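Envelope glycoprotein (Bourbon virus, PDB 5ZKX) probably mediates virus entry as a trimeric class III membrane-fusion protein of the gp64 family, captured here in its postfusion form. Local coordinates at residues I30-T35 / A256-E261; R153-G158 / P270-I275; K204-F209 / F234-G239; D240-F245 / Q408-K413. All coordinates share one frame; numbering follows the deposited sequence.

Contact 1. Residues I30-T35 / A256-E261; sequences IKVTKT and ACYKNE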
loop_
_atom_site.group_PDB
_atom_site.type_symbol
_atom_site.label_atom_id
_atom_site.label_comp_id
_atom_site.label_asym_id
_atom_site.label_seq_id
_atom_site.Cartn_x
_atom_site.Cartn_y
_atom_site.Cartn_z
ATOM N N ILE A 30 19.041 -10.921 -19.494
ATOM C CA ILE A 30 18.213 -10.896 -20.694
ATOM C C ILE A 30 18.433 -9.577 -21.424
ATOM O O ILE A 30 18.230 -8.498 -20.856
ATOM C CB ILE A 30 16.733 -11.105 -20.347
ATOM C CG1 ILE A 30 16.536 -12.499 -19.747
ATOM C CG2 ILE A 30 15.866 -10.924 -21.583
ATOM C CD1 ILE A 30 15.090 -12.899 -19.576
ATOM N N LYS A 31 18.849 -9.666 -22.684
ATOM C CA LYS A 31 19.120 -8.488 -23.498
ATOM C C LYS A 31 17.811 -7.957 -24.068
ATOM O O LYS A 31 17.101 -8.675 -24.779
ATOM C CB LYS A 31 20.100 -8.842 -24.614
ATOM C CG LYS A 31 20.709 -7.659 -25.335
ATOM C CD LYS A 31 21.552 -8.138 -26.501
ATOM C CE LYS A 31 22.361 -7.009 -27.116
ATOM N NZ LYS A 31 23.146 -7.484 -28.291
ATOM N N VAL A 32 17.489 -6.701 -23.754
ATOM C CA VAL A 32 16.210 -6.106 -24.118
ATOM C C VAL A 32 16.440 -4.709 -24.681
ATOM O O VAL A 32 17.450 -4.055 -24.406
ATOM C CB VAL A 32 15.235 -6.030 -22.918
ATOM C CG1 VAL A 32 14.939 -7.413 -22.366
ATOM C CG2 VAL A 32 15.800 -5.127 -21.827
ATOM N N THR A 33 15.482 -4.262 -25.485
ATOM C CA THR A 33 15.350 -2.851 -25.816
ATOM C C THR A 33 14.351 -2.236 -24.842
ATOM O O THR A 33 13.225 -2.728 -24.707
ATOM C CB THR A 33 14.897 -2.662 -27.263
ATOM O OG1 THR A 33 16.016 -2.852 -28.139
ATOM C CG2 THR A 33 14.340 -1.263 -27.470
ATOM N N LYS A 34 14.767 -1.183 -24.149
ATOM C CA LYS A 34 13.971 -0.571 -23.094
ATOM C C LYS A 34 13.503 0.800 -23.562
ATOM O O LYS A 34 14.328 1.672 -23.857
ATOM C CB LYS A 34 14.775 -0.465 -21.800
ATOM C CG LYS A 34 14.014 0.127 -20.630
ATOM C CD LYS A 34 14.959 0.456 -19.493
ATOM C CE LYS A 34 14.274 1.273 -18.415
ATOM N NZ LYS A 34 15.190 1.538 -17.268
ATOM N N THR A 35 12.188 0.983 -23.634
ATOM C CA THR A 35 11.584 2.220 -24.113
ATOM C C THR A 35 11.066 3.034 -22.935
ATOM O O THR A 35 10.309 2.519 -22.107
ATOM C CB THR A 35 10.439 1.919 -25.081
ATOM O OG1 THR A 35 10.864 0.936 -26.033
ATOM C CG2 THR A 35 10.009 3.182 -25.813
ATOM N N ALA A 256 7.946 2.292 -18.511
ATOM C CA ALA A 256 8.898 1.725 -19.456
ATOM C C ALA A 256 8.333 0.456 -20.077
ATOM O O ALA A 256 7.503 -0.232 -19.480
ATOM C CB ALA A 256 10.242 1.426 -18.781
ATOM N N CYS A 257 8.801 0.163 -21.289
ATOM C CA CYS A 257 8.493 -1.072 -21.994
ATOM C C CYS A 257 9.779 -1.849 -22.229
ATOM O O CYS A 257 10.830 -1.260 -22.508
ATOM C CB CYS A 257 7.796 -0.797 -23.328
ATOM S SG CYS A 257 6.199 0.016 -23.163
ATOM N N TYR A 258 9.695 -3.173 -22.104
ATOM C CA TYR A 258 10.839 -4.062 -22.261
ATOM C C TYR A 258 10.543 -5.050 -23.376
ATOM O O TYR A 258 9.641 -5.884 -23.246
ATOM C CB TYR A 258 11.142 -4.806 -20.960
ATOM C CG TYR A 258 11.455 -3.901 -19.793
ATOM C CD1 TYR A 258 10.463 -3.519 -18.899
ATOM C CD2 TYR A 258 12.743 -3.434 -19.582
ATOM C CE1 TYR A 258 10.746 -2.692 -17.831
ATOM C CE2 TYR A 258 13.035 -2.609 -18.517
ATOM C CZ TYR A 258 12.034 -2.240 -17.644
ATOM O OH TYR A 258 12.323 -1.418 -16.580
ATOM N N LYS A 259 11.299 -4.963 -24.465
ATOM C CA LYS A 259 11.146 -5.875 -25.586
ATOM C C LYS A 259 12.410 -6.702 -25.739
ATOM O O LYS A 259 13.514 -6.155 -25.833
ATOM C CB LYS A 259 10.847 -5.135 -26.889
ATOM C CG LYS A 259 10.321 -6.055 -27.982
ATOM C CD LYS A 259 10.030 -5.297 -29.256
ATOM C CE LYS A 259 9.029 -6.043 -30.112
ATOM N NZ LYS A 259 9.079 -5.604 -31.532
ATOM N N ASN A 260 12.241 -8.014 -25.760
ATOM C CA ASN A 260 13.356 -8.915 -25.985
ATOM C C ASN A 260 13.755 -8.870 -27.451
ATOM O O ASN A 260 12.947 -9.197 -28.327
ATOM C CB ASN A 260 12.962 -10.332 -25.575
ATOM C CG ASN A 260 14.142 -11.271 -25.504
ATOM O OD1 ASN A 260 15.286 -10.843 -25.378
ATOM N ND2 ASN A 260 13.870 -12.566 -25.589
ATOM N N GLU A 261 14.986 -8.446 -27.730
ATOM C CA GLU A 261 15.566 -8.759 -29.024
ATOM C C GLU A 261 15.532 -10.272 -29.204
ATOM O O GLU A 261 15.440 -11.021 -28.227
ATOM C CB GLU A 261 16.988 -8.209 -29.121
ATOM C CG GLU A 261 17.030 -6.716 -29.412
ATOM C CD GLU A 261 18.015 -5.973 -28.534
ATOM O OE1 GLU A 261 17.771 -4.783 -28.239
ATOM O OE2 GLU A 261 19.033 -6.578 -28.140
#
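Strands 30-35 and 256-260 run antiparallel, their axes approaching to 4.5 Å at 140°, with T33 facing K259 and T35 facing C257 as hydrogen-bonded pairs and K34 facing Y258 as the non-hydrogen-bonded pair between them. From T33-K259 to T35-C257 the bonding is regular: K259 N gives T33 O a nearly straight bond of 3.0 Å (174° at the hydrogen), and T33 N returns one to K259 O. T35 and C257 exchange a second pair, and C257 O also receives the CA-H of K34, its CA lying 3.3 Å away.

On the face carrying V32, K34 and Y258, the lysine lies alongside the tyrosine and points the same way. Because CG of K34 stands anti to the backbone N (chi1 -178°) and the chain beyond is extended, its methylenes follow the ring, CG coming within 3.6 Å of Y258 CE2. V32 CG2 meets the edge of the same ring at CD2, 4.2 Å away. K34 NZ and Y258 OH both reach OD2 of D238, by a salt bridge and a hydrogen bond.

On the side of T33, its OG1 donates to the anti lone pair of E261 OE1 at 2.6 Å, although E261 is poorly ordered. The second oxygen of E261, OE2, rests against K31 CD at 3.4 Å, with the ammonium group a little too distant for a salt bridge.

Strand 26-36 has strand 200-210 as its other neighbour; the arrangement is thus an inner antiparallel pair of a mixed beta-sheet, extended by the hairpin of 250-252 and 256-260, which the C252-C257 disulfide closes.

Contact 2. Residues R153-G158 / P270-I275; sequences RLVASG and PGMWNI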
loop_
_atom_site.group_PDB
_atom_site.type_symbol
_atom_site.label_atom_id
_atom_site.label_comp_id
_atom_site.label_asym_id
_atom_site.label_seq_id
_atom_site.Cartn_x
_atom_site.Cartn_y
_atom_site.Cartn_z
ATOM N N ARG A 153 3.131 8.179 -19.288
ATOM C CA ARG A 153 3.158 6.724 -19.256
ATOM C C ARG A 153 3.139 6.158 -20.673
ATOM O O ARG A 153 2.990 6.882 -21.661
ATOM C CB ARG A 153 1.979 6.174 -18.444
ATOM C CG ARG A 153 2.221 6.087 -16.936
ATOM C CD ARG A 153 2.465 7.450 -16.335
ATOM N NE ARG A 153 1.924 7.579 -14.987
ATOM C CZ ARG A 153 2.631 7.400 -13.879
ATOM N NH1 ARG A 153 3.916 7.078 -13.954
ATOM N NH2 ARG A 153 2.055 7.546 -12.694
ATOM N N LEU A 154 3.288 4.838 -20.760
ATOM C CA LEU A 154 3.364 4.133 -22.032
ATOM C C LEU A 154 2.249 3.102 -22.126
ATOM O O LEU A 154 2.068 2.290 -21.212
ATOM C CB LEU A 154 4.728 3.457 -22.198
ATOM C CG LEU A 154 5.892 4.372 -22.588
ATOM C CD1 LEU A 154 7.224 3.766 -22.181
ATOM C CD2 LEU A 154 5.869 4.663 -24.077
ATOM N N VAL A 155 1.501 3.138 -23.229
ATOM C CA VAL A 155 0.489 2.125 -23.516
ATOM C C VAL A 155 0.801 1.494 -24.864
ATOM O O VAL A 155 1.780 1.865 -25.517
ATOM C CB VAL A 155 -0.932 2.713 -23.498
ATOM C CG1 VAL A 155 -1.320 3.115 -22.088
ATOM C CG2 VAL A 155 -1.027 3.890 -24.454
ATOM N N ALA A 156 -0.021 0.537 -25.294
ATOM C CA ALA A 156 0.240 -0.180 -26.538
ATOM C C ALA A 156 -0.825 0.061 -27.599
ATOM O O ALA A 156 -0.490 0.517 -28.695
ATOM C CB ALA A 156 0.384 -1.678 -26.254
ATOM N N SER A 157 -2.096 -0.231 -27.317
ATOM C CA SER A 157 -3.167 -0.206 -28.318
ATOM C C SER A 157 -2.863 -1.100 -29.518
ATOM O O SER A 157 -3.453 -0.931 -30.589
ATOM C CB SER A 157 -3.459 1.224 -28.792
ATOM O OG SER A 157 -3.904 1.234 -30.139
ATOM N N GLY A 158 -1.956 -2.058 -29.352
ATOM C CA GLY A 158 -1.436 -2.841 -30.454
ATOM C C GLY A 158 0.057 -3.018 -30.287
ATOM O O GLY A 158 0.515 -3.405 -29.209
ATOM N N PRO A 270 2.492 -6.032 -26.826
ATOM C CA PRO A 270 3.167 -6.282 -25.552
ATOM C C PRO A 270 2.168 -6.589 -24.452
ATOM O O PRO A 270 0.970 -6.326 -24.565
ATOM C CB PRO A 270 3.897 -4.966 -25.274
ATOM C CG PRO A 270 3.051 -3.949 -25.924
ATOM C CD PRO A 270 2.470 -4.596 -27.157
ATOM N N GLY A 271 2.684 -7.168 -23.374
ATOM C CA GLY A 271 1.905 -7.295 -22.163
ATOM C C GLY A 271 1.616 -5.914 -21.617
ATOM O O GLY A 271 2.507 -5.061 -21.573
ATOM N N MET A 272 0.377 -5.672 -21.212
ATOM C CA MET A 272 -0.063 -4.345 -20.811
ATOM C C MET A 272 -0.309 -4.304 -19.311
ATOM O O MET A 272 -0.936 -5.210 -18.754
ATOM C CB MET A 272 -1.333 -3.948 -21.561
ATOM C CG MET A 272 -1.536 -2.455 -21.655
ATOM S SD MET A 272 -0.366 -1.730 -22.807
ATOM C CE MET A 272 0.678 -0.848 -21.684
ATOM N N TRP A 273 0.179 -3.251 -18.665
ATOM C CA TRP A 273 -0.173 -3.010 -17.277
ATOM C C TRP A 273 -1.617 -2.538 -17.183
ATOM O O TRP A 273 -2.142 -1.882 -18.088
ATOM C CB TRP A 273 0.759 -1.970 -16.658
ATOM C CG TRP A 273 0.793 -0.673 -17.411
ATOM C CD1 TRP A 273 1.411 -0.437 -18.598
ATOM C CD2 TRP A 273 0.193 0.565 -17.017
ATOM N NE1 TRP A 273 1.224 0.870 -18.982
ATOM C CE2 TRP A 273 0.480 1.507 -18.025
ATOM C CE3 TRP A 273 -0.564 0.969 -15.914
ATOM C CZ2 TRP A 273 0.042 2.827 -17.960
ATOM C CZ3 TRP A 273 -0.999 2.282 -15.852
ATOM C CH2 TRP A 273 -0.696 3.194 -16.868
ATOM N N ASN A 274 -2.267 -2.884 -16.076
ATOM C CA ASN A 274 -3.635 -2.442 -15.854
ATOM C C ASN A 274 -3.625 -1.008 -15.343
ATOM O O ASN A 274 -2.960 -0.697 -14.350
ATOM C CB ASN A 274 -4.348 -3.366 -14.869
ATOM C CG ASN A 274 -4.807 -4.659 -15.515
ATOM O OD1 ASN A 274 -4.489 -5.750 -15.040
ATOM N ND2 ASN A 274 -5.552 -4.542 -16.608
ATOM N N ILE A 275 -4.351 -0.134 -16.042
ATOM C CA ILE A 275 -4.362 1.284 -15.696
ATOM C C ILE A 275 -4.948 1.503 -14.308
ATOM O O ILE A 275 -4.509 2.398 -13.576
ATOM C CB ILE A 275 -5.123 2.080 -16.779
ATOM C CG1 ILE A 275 -5.363 3.526 -16.339
ATOM C CG2 ILE A 275 -6.441 1.402 -17.116
ATOM C CD1 ILE A 275 -4.097 4.332 -16.180
#
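A156 CB sits at the apolar centre, touching the ring of P270 at CG (3.5 Å) and the thioether of M272 at SD. This is an edge-to-edge meeting of two sheets: 153-155 is an outermost strand of a three-stranded antiparallel sheet, and the short, weakly bonded strand 271-272 ends the larger mixed sheet. The touching parts run 138° apart. Their backbones stay well separated, V155 and M272 having CA atoms 7.0 Å apart, and no backbone hydrogen bond joins them, so side chains fill the interval.

M272 spans it. Bends at chi2 and chi3 bring its CE methyl back along the 153-158 chain, 3.5 Å from V155 CA and equally near the carbonyl oxygen of L154. The valine side chain itself is a looser neighbour, its CB standing 4.3 Å from M272 CE. C252 of the adjoining strand also touches M272.

Farther along, W273 turns its indole across the R153 side chain at about a right angle. R153 CB approaches W273 CZ2 to 3.9 Å, so the aliphatic part of the arginine does the packing, while its guanidinium extends toward E415 and E421 in long, weak ion pairs. K278 of helix 276-279 touches both residues.

At the polar edge, the indole N-H serves the backbone of the facing strand. W273 NE1 donates to L154 O over 2.8 Å, nearly straight at 170°; the oxygen lies in the indole plane and is approached almost along the C=O axis.

Contact 3. Residues K204-F209 / F234-G239; sequences KFIPCF and FHCKDG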
loop_
_atom_site.group_PDB
_atom_site.type_symbol
_atom_site.label_atom_id
_atom_site.label_comp_id
_atom_site.label_asym_id
_atom_site.label_seq_id
_atom_site.Cartn_x
_atom_site.Cartn_y
_atom_site.Cartn_z
ATOM N N LYS A 204 19.888 -2.773 -23.112
ATOM C CA LYS A 204 20.502 -3.110 -21.837
ATOM C C LYS A 204 20.160 -4.551 -21.491
ATOM O O LYS A 204 19.278 -5.166 -22.095
ATOM C CB LYS A 204 20.049 -2.151 -20.731
ATOM C CG LYS A 204 18.587 -2.294 -20.337
ATOM C CD LYS A 204 18.215 -1.308 -19.247
ATOM C CE LYS A 204 19.042 -1.534 -17.992
ATOM N NZ LYS A 204 18.635 -0.626 -16.879
ATOM N N PHE A 205 20.891 -5.086 -20.515
ATOM C CA PHE A 205 20.630 -6.401 -19.947
ATOM C C PHE A 205 19.932 -6.222 -18.609
ATOM O O PHE A 205 20.374 -5.422 -17.779
ATOM C CB PHE A 205 21.925 -7.195 -19.744
ATOM C CG PHE A 205 22.709 -7.421 -21.000
ATOM C CD1 PHE A 205 23.635 -6.487 -21.434
ATOM C CD2 PHE A 205 22.532 -8.577 -21.741
ATOM C CE1 PHE A 205 24.361 -6.697 -22.592
ATOM C CE2 PHE A 205 23.253 -8.793 -22.897
ATOM C CZ PHE A 205 24.169 -7.854 -23.325
ATOM N N ILE A 206 18.849 -6.961 -18.398
ATOM C CA ILE A 206 18.179 -6.937 -17.101
ATOM C C ILE A 206 18.342 -8.304 -16.444
ATOM O O ILE A 206 18.289 -9.334 -17.129
ATOM C CB ILE A 206 16.700 -6.537 -17.234
ATOM C CG1 ILE A 206 15.914 -7.579 -18.032
ATOM C CG2 ILE A 206 16.573 -5.161 -17.879
ATOM C CD1 ILE A 206 14.425 -7.433 -17.907
ATOM N N PRO A 207 18.570 -8.363 -15.135
ATOM C CA PRO A 207 18.713 -9.662 -14.470
ATOM C C PRO A 207 17.361 -10.309 -14.212
ATOM O O PRO A 207 16.383 -9.643 -13.862
ATOM C CB PRO A 207 19.420 -9.305 -13.158
ATOM C CG PRO A 207 18.997 -7.893 -12.887
ATOM C CD PRO A 207 18.866 -7.236 -14.231
ATOM N N CYS A 208 17.311 -11.627 -14.390
ATOM C CA CYS A 208 16.080 -12.383 -14.228
ATOM C C CYS A 208 16.386 -13.729 -13.590
ATOM O O CYS A 208 17.538 -14.165 -13.529
ATOM C CB CYS A 208 15.359 -12.598 -15.571
ATOM S SG CYS A 208 14.961 -11.087 -16.481
ATOM N N PHE A 209 15.331 -14.382 -13.109
ATOM C CA PHE A 209 15.394 -15.751 -12.610
ATOM C C PHE A 209 14.412 -16.591 -13.413
ATOM O O PHE A 209 13.208 -16.317 -13.409
ATOM C CB PHE A 209 15.071 -15.815 -11.118
ATOM C CG PHE A 209 16.137 -15.221 -10.245
ATOM C CD1 PHE A 209 17.281 -15.934 -9.948
ATOM C CD2 PHE A 209 15.998 -13.945 -9.729
ATOM C CE1 PHE A 209 18.265 -15.387 -9.154
ATOM C CE2 PHE A 209 16.981 -13.396 -8.931
ATOM C CZ PHE A 209 18.116 -14.116 -8.648
ATOM N N PHE A 234 9.664 -16.024 -15.909
ATOM C CA PHE A 234 10.820 -15.159 -15.715
ATOM C C PHE A 234 10.438 -14.054 -14.742
ATOM O O PHE A 234 9.474 -13.320 -14.980
ATOM C CB PHE A 234 11.300 -14.559 -17.039
ATOM C CG PHE A 234 11.718 -15.582 -18.061
ATOM C CD1 PHE A 234 13.047 -15.951 -18.186
ATOM C CD2 PHE A 234 10.785 -16.157 -18.911
ATOM C CE1 PHE A 234 13.435 -16.886 -19.132
ATOM C CE2 PHE A 234 11.169 -17.091 -19.858
ATOM C CZ PHE A 234 12.494 -17.454 -19.969
ATOM N N HIS A 235 11.192 -13.936 -13.651
ATOM C CA HIS A 235 10.977 -12.907 -12.640
ATOM C C HIS A 235 12.175 -11.970 -12.676
ATOM O O HIS A 235 13.277 -12.346 -12.265
ATOM C CB HIS A 235 10.788 -13.531 -11.259
ATOM C CG HIS A 235 9.694 -14.552 -11.213
ATOM N ND1 HIS A 235 8.362 -14.210 -11.128
ATOM C CD2 HIS A 235 9.733 -15.906 -11.259
ATOM C CE1 HIS A 235 7.627 -15.308 -11.115
ATOM N NE2 HIS A 235 8.434 -16.351 -11.193
ATOM N N CYS A 236 11.960 -10.756 -13.165
ATOM C CA CYS A 236 13.049 -9.872 -13.540
ATOM C C CYS A 236 13.126 -8.661 -12.621
ATOM O O CYS A 236 12.295 -8.454 -11.733
ATOM C CB CYS A 236 12.896 -9.426 -14.997
ATOM S SG CYS A 236 12.973 -10.794 -16.167
ATOM N N LYS A 237 14.160 -7.861 -12.858
ATOM C CA LYS A 237 14.429 -6.658 -12.093
ATOM C C LYS A 237 15.132 -5.665 -13.006
ATOM O O LYS A 237 15.955 -6.055 -13.838
ATOM C CB LYS A 237 15.285 -6.969 -10.859
ATOM C CG LYS A 237 15.977 -5.772 -10.235
ATOM C CD LYS A 237 16.705 -6.168 -8.963
ATOM C CE LYS A 237 17.992 -5.385 -8.781
ATOM N NZ LYS A 237 17.895 -3.991 -9.291
ATOM N N ASP A 238 14.779 -4.390 -12.870
ATOM C CA ASP A 238 15.476 -3.329 -13.595
ATOM C C ASP A 238 15.476 -2.099 -12.694
ATOM O O ASP A 238 14.479 -1.369 -12.638
ATOM C CB ASP A 238 14.821 -3.037 -14.935
ATOM C CG ASP A 238 15.504 -1.906 -15.674
ATOM O OD1 ASP A 238 16.709 -1.685 -15.444
ATOM O OD2 ASP A 238 14.838 -1.227 -16.480
ATOM N N GLY A 239 16.585 -1.877 -12.006
ATOM C CA GLY A 239 16.644 -0.780 -11.061
ATOM C C GLY A 239 15.675 -1.037 -9.927
ATOM O O GLY A 239 15.810 -2.005 -9.172
#
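I206 lays its CD1 methyl against C236 CB, 3.8 Å away, beside the disulfide that ties the two strands together. C208 and C236 form a cross-strand disulfide at a non-hydrogen-bonded antiparallel pair. Their CA atoms are drawn to 4.0 Å, and the S-S torsion is a positive, right-handed 106°.

Beyond the disulfide, F209 and H235 form a hydrogen-bonded pair. H235 N reaches F209 O at 3.1 Å, whereas the return bond, F209 N to H235 O, comes from above the carbonyl plane. On the other side of the cysteines P207 has no N-H to offer, and the ladder thins: K237 N gives P207 O a weak, bent bond of 3.0 Å, while the proline ring sets CD 3.2 Å from K237 O.

The face bearing F209 and H235 lies against other subunits of the trimer. F209 meets Y296 of the second subunit edge-to-face, and H235 packs on V295 of that subunit and L409 of the third.

At the opposite end D238 divides its carboxylate, with OD2 engaged by the lysine and tyrosine of contact 1 and OD1 left to K204. The K204 chain, bent at chi3 (-61°), brings NZ to OD1 of D238 in a 2.6 Å salt bridge, meeting the oxygen on its syn side, 20° out of the carboxylate plane.

Contact 4. Residues D240-F245 / Q408-K413; sequences DNFFEF and QLVAAK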
loop_
_atom_site.group_PDB
_atom_site.type_symbol
_atom_site.label_atom_id
_atom_site.label_comp_id
_atom_site.label_asym_id
_atom_site.label_seq_id
_atom_site.Cartn_x
_atom_site.Cartn_y
_atom_site.Cartn_z
ATOM N N ASP A 240 14.676 -0.169 -9.798
ATOM C CA ASP A 240 13.637 -0.326 -8.793
ATOM C C ASP A 240 12.349 -0.894 -9.376
ATOM O O ASP A 240 11.316 -0.878 -8.702
ATOM C CB ASP A 240 13.364 1.011 -8.104
ATOM C CG ASP A 240 13.117 2.138 -9.090
ATOM O OD1 ASP A 240 13.147 1.885 -10.312
ATOM O OD2 ASP A 240 12.890 3.282 -8.639
ATOM N N ASN A 241 12.392 -1.390 -10.611
ATOM C CA ASN A 241 11.257 -2.029 -11.263
ATOM C C ASN A 241 11.383 -3.542 -11.152
ATOM O O ASN A 241 12.451 -4.101 -11.423
ATOM C CB ASN A 241 11.176 -1.635 -12.739
ATOM C CG ASN A 241 10.685 -0.220 -12.944
ATOM O OD1 ASN A 241 10.190 0.418 -12.018
ATOM N ND2 ASN A 241 10.810 0.276 -14.171
ATOM N N PHE A 242 10.290 -4.201 -10.777
ATOM C CA PHE A 242 10.258 -5.650 -10.644
ATOM C C PHE A 242 9.004 -6.168 -11.320
ATOM O O PHE A 242 7.904 -5.676 -11.050
ATOM C CB PHE A 242 10.290 -6.072 -9.174
ATOM C CG PHE A 242 11.480 -5.550 -8.429
ATOM C CD1 PHE A 242 11.488 -4.259 -7.926
ATOM C CD2 PHE A 242 12.595 -6.345 -8.240
ATOM C CE1 PHE A 242 12.579 -3.775 -7.247
ATOM C CE2 PHE A 242 13.684 -5.866 -7.555
ATOM C CZ PHE A 242 13.679 -4.574 -7.065
ATOM N N PHE A 243 9.166 -7.163 -12.190
ATOM C CA PHE A 243 8.075 -7.561 -13.065
ATOM C C PHE A 243 8.319 -8.965 -13.587
ATOM O O PHE A 243 9.462 -9.412 -13.706
ATOM C CB PHE A 243 7.923 -6.588 -14.239
ATOM C CG PHE A 243 9.194 -6.367 -15.013
ATOM C CD1 PHE A 243 10.137 -5.446 -14.582
ATOM C CD2 PHE A 243 9.447 -7.076 -16.174
ATOM C CE1 PHE A 243 11.306 -5.247 -15.288
ATOM C CE2 PHE A 243 10.614 -6.876 -16.885
ATOM C CZ PHE A 243 11.542 -5.962 -16.439
ATOM N N GLU A 244 7.224 -9.645 -13.904
ATOM C CA GLU A 244 7.257 -10.956 -14.534
ATOM C C GLU A 244 7.386 -10.774 -16.044
ATOM O O GLU A 244 6.494 -10.203 -16.681
ATOM C CB GLU A 244 5.989 -11.730 -14.183
ATOM C CG GLU A 244 6.088 -13.228 -14.289
ATOM C CD GLU A 244 4.837 -13.908 -13.771
ATOM O OE1 GLU A 244 4.473 -13.676 -12.599
ATOM O OE2 GLU A 244 4.206 -14.660 -14.542
ATOM N N PHE A 245 8.492 -11.241 -16.610
ATOM C CA PHE A 245 8.702 -11.096 -18.047
ATOM C C PHE A 245 7.868 -12.128 -18.801
ATOM O O PHE A 245 7.961 -13.324 -18.510
ATOM C CB PHE A 245 10.177 -11.248 -18.397
ATOM C CG PHE A 245 10.567 -10.566 -19.675
ATOM C CD1 PHE A 245 10.250 -9.237 -19.889
ATOM C CD2 PHE A 245 11.249 -11.252 -20.661
ATOM C CE1 PHE A 245 10.604 -8.606 -21.062
ATOM C CE2 PHE A 245 11.608 -10.625 -21.839
ATOM C CZ PHE A 245 11.284 -9.300 -22.039
ATOM N N GLN A 408 21.090 -9.984 -3.331
ATOM C CA GLN A 408 21.443 -8.588 -3.158
ATOM C C GLN A 408 20.266 -7.807 -2.582
ATOM O O GLN A 408 19.137 -8.296 -2.496
ATOM C CB GLN A 408 21.898 -7.989 -4.487
ATOM C CG GLN A 408 22.803 -8.916 -5.284
ATOM C CD GLN A 408 23.708 -8.170 -6.244
ATOM O OE1 GLN A 408 23.738 -8.458 -7.444
ATOM N NE2 GLN A 408 24.454 -7.203 -5.720
ATOM N N LEU A 409 20.548 -6.575 -2.171
ATOM C CA LEU A 409 19.506 -5.708 -1.647
ATOM C C LEU A 409 18.559 -5.277 -2.763
ATOM O O LEU A 409 18.904 -5.278 -3.949
ATOM C CB LEU A 409 20.116 -4.485 -0.969
ATOM C CG LEU A 409 21.006 -4.757 0.245
ATOM C CD1 LEU A 409 21.431 -3.447 0.880
ATOM C CD2 LEU A 409 20.295 -5.647 1.256
ATOM N N VAL A 410 17.350 -4.896 -2.364
ATOM C CA VAL A 410 16.252 -4.660 -3.296
ATOM C C VAL A 410 15.299 -3.643 -2.680
ATOM O O VAL A 410 14.919 -3.764 -1.511
ATOM C CB VAL A 410 15.528 -5.980 -3.634
ATOM C CG1 VAL A 410 14.085 -5.729 -3.998
ATOM C CG2 VAL A 410 16.243 -6.707 -4.767
ATOM N N ALA A 411 14.915 -2.637 -3.466
ATOM C CA ALA A 411 13.996 -1.595 -3.014
ATOM C C ALA A 411 13.052 -1.249 -4.155
ATOM O O ALA A 411 13.471 -0.655 -5.153
ATOM C CB ALA A 411 14.752 -0.355 -2.537
ATOM N N ALA A 412 11.781 -1.605 -4.002
ATOM C CA ALA A 412 10.794 -1.372 -5.044
ATOM C C ALA A 412 10.393 0.099 -5.106
ATOM O O ALA A 412 10.466 0.829 -4.115
ATOM C CB ALA A 412 9.556 -2.236 -4.809
ATOM N N LYS A 413 9.956 0.522 -6.289
ATOM C CA LYS A 413 9.557 1.906 -6.514
ATOM C C LYS A 413 8.122 2.137 -6.052
ATOM O O LYS A 413 7.216 1.375 -6.405
ATOM C CB LYS A 413 9.697 2.253 -7.995
ATOM C CG LYS A 413 9.315 3.677 -8.339
ATOM C CD LYS A 413 9.021 3.805 -9.818
ATOM C CE LYS A 413 10.180 3.286 -10.645
ATOM N NZ LYS A 413 9.900 3.382 -12.101
#
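The F242 ring takes A411 O at its edge, in the ring plane, 3.9 Å from CE1. V410 and A412 come to the ring obliquely, both displaced to one side of its plane, V410 at the CZ-CE2 end and A412 near CE1 and CD1. V410 advances from the opposite direction, and its CG1 is tightly packed at 3.3 Å from F242 CZ. Both methyls of V410 touch the CZ-CE2 end, while A412 sets its CA 3.7 Å from F242 CE1. K237 of strand 234-238 and S293 of the second subunit also touch the phenylalanine.

Past the ring, the irregular chain 408-413 gains one backbone bond to D240: K413 N donates to D240 O at 3.1 Å. That oxygen also accepts a bond from N289 ND2 of the second subunit, whose OD1 takes the N-H of F242.

K413 then lies across the D240 carboxylate, its CB being 3.4 Å from D240 OD2. A bend at chi3 (-54°) places K413 NZ 3.0 Å from N241 OD1 and near D255, with the ion pair to D240 long; but NZ is modelled too close to another atom, so these bonds are doubtful.

What is secure is the K413 N bond to D240 O and the lysine methylenes against the D240 carboxylate, which join the loop to the residue just ahead of strand 241-245. If NZ is placed correctly, the nearby acidic groups would be expected to suit a charged lysine. N289 makes the same site a junction between subunits.

Contacts 1, 3 and 4 meet in one mixed sheet, and contact 2 joins its far end to a separate small sheet. Contacts 3 and 4 are closest, with centres about 8 Å apart, and strands 234-238 and 241-245 pair directly: C236 N lies 2.9 Å from F243 O. Contact 1 is about 10 Å from contact 3, centre to centre; V32 N and K204 O, 2.9 Å apart, bridge their neighbouring strands. The ring of F243 in contact 4's strand stacks on Y258 of contact 1. Contact 2, centred about 14 Å from contact 1, reaches it through L154 CD1, 3.3 Å from T35 O. Only contacts 3 and 4 touch other subunits.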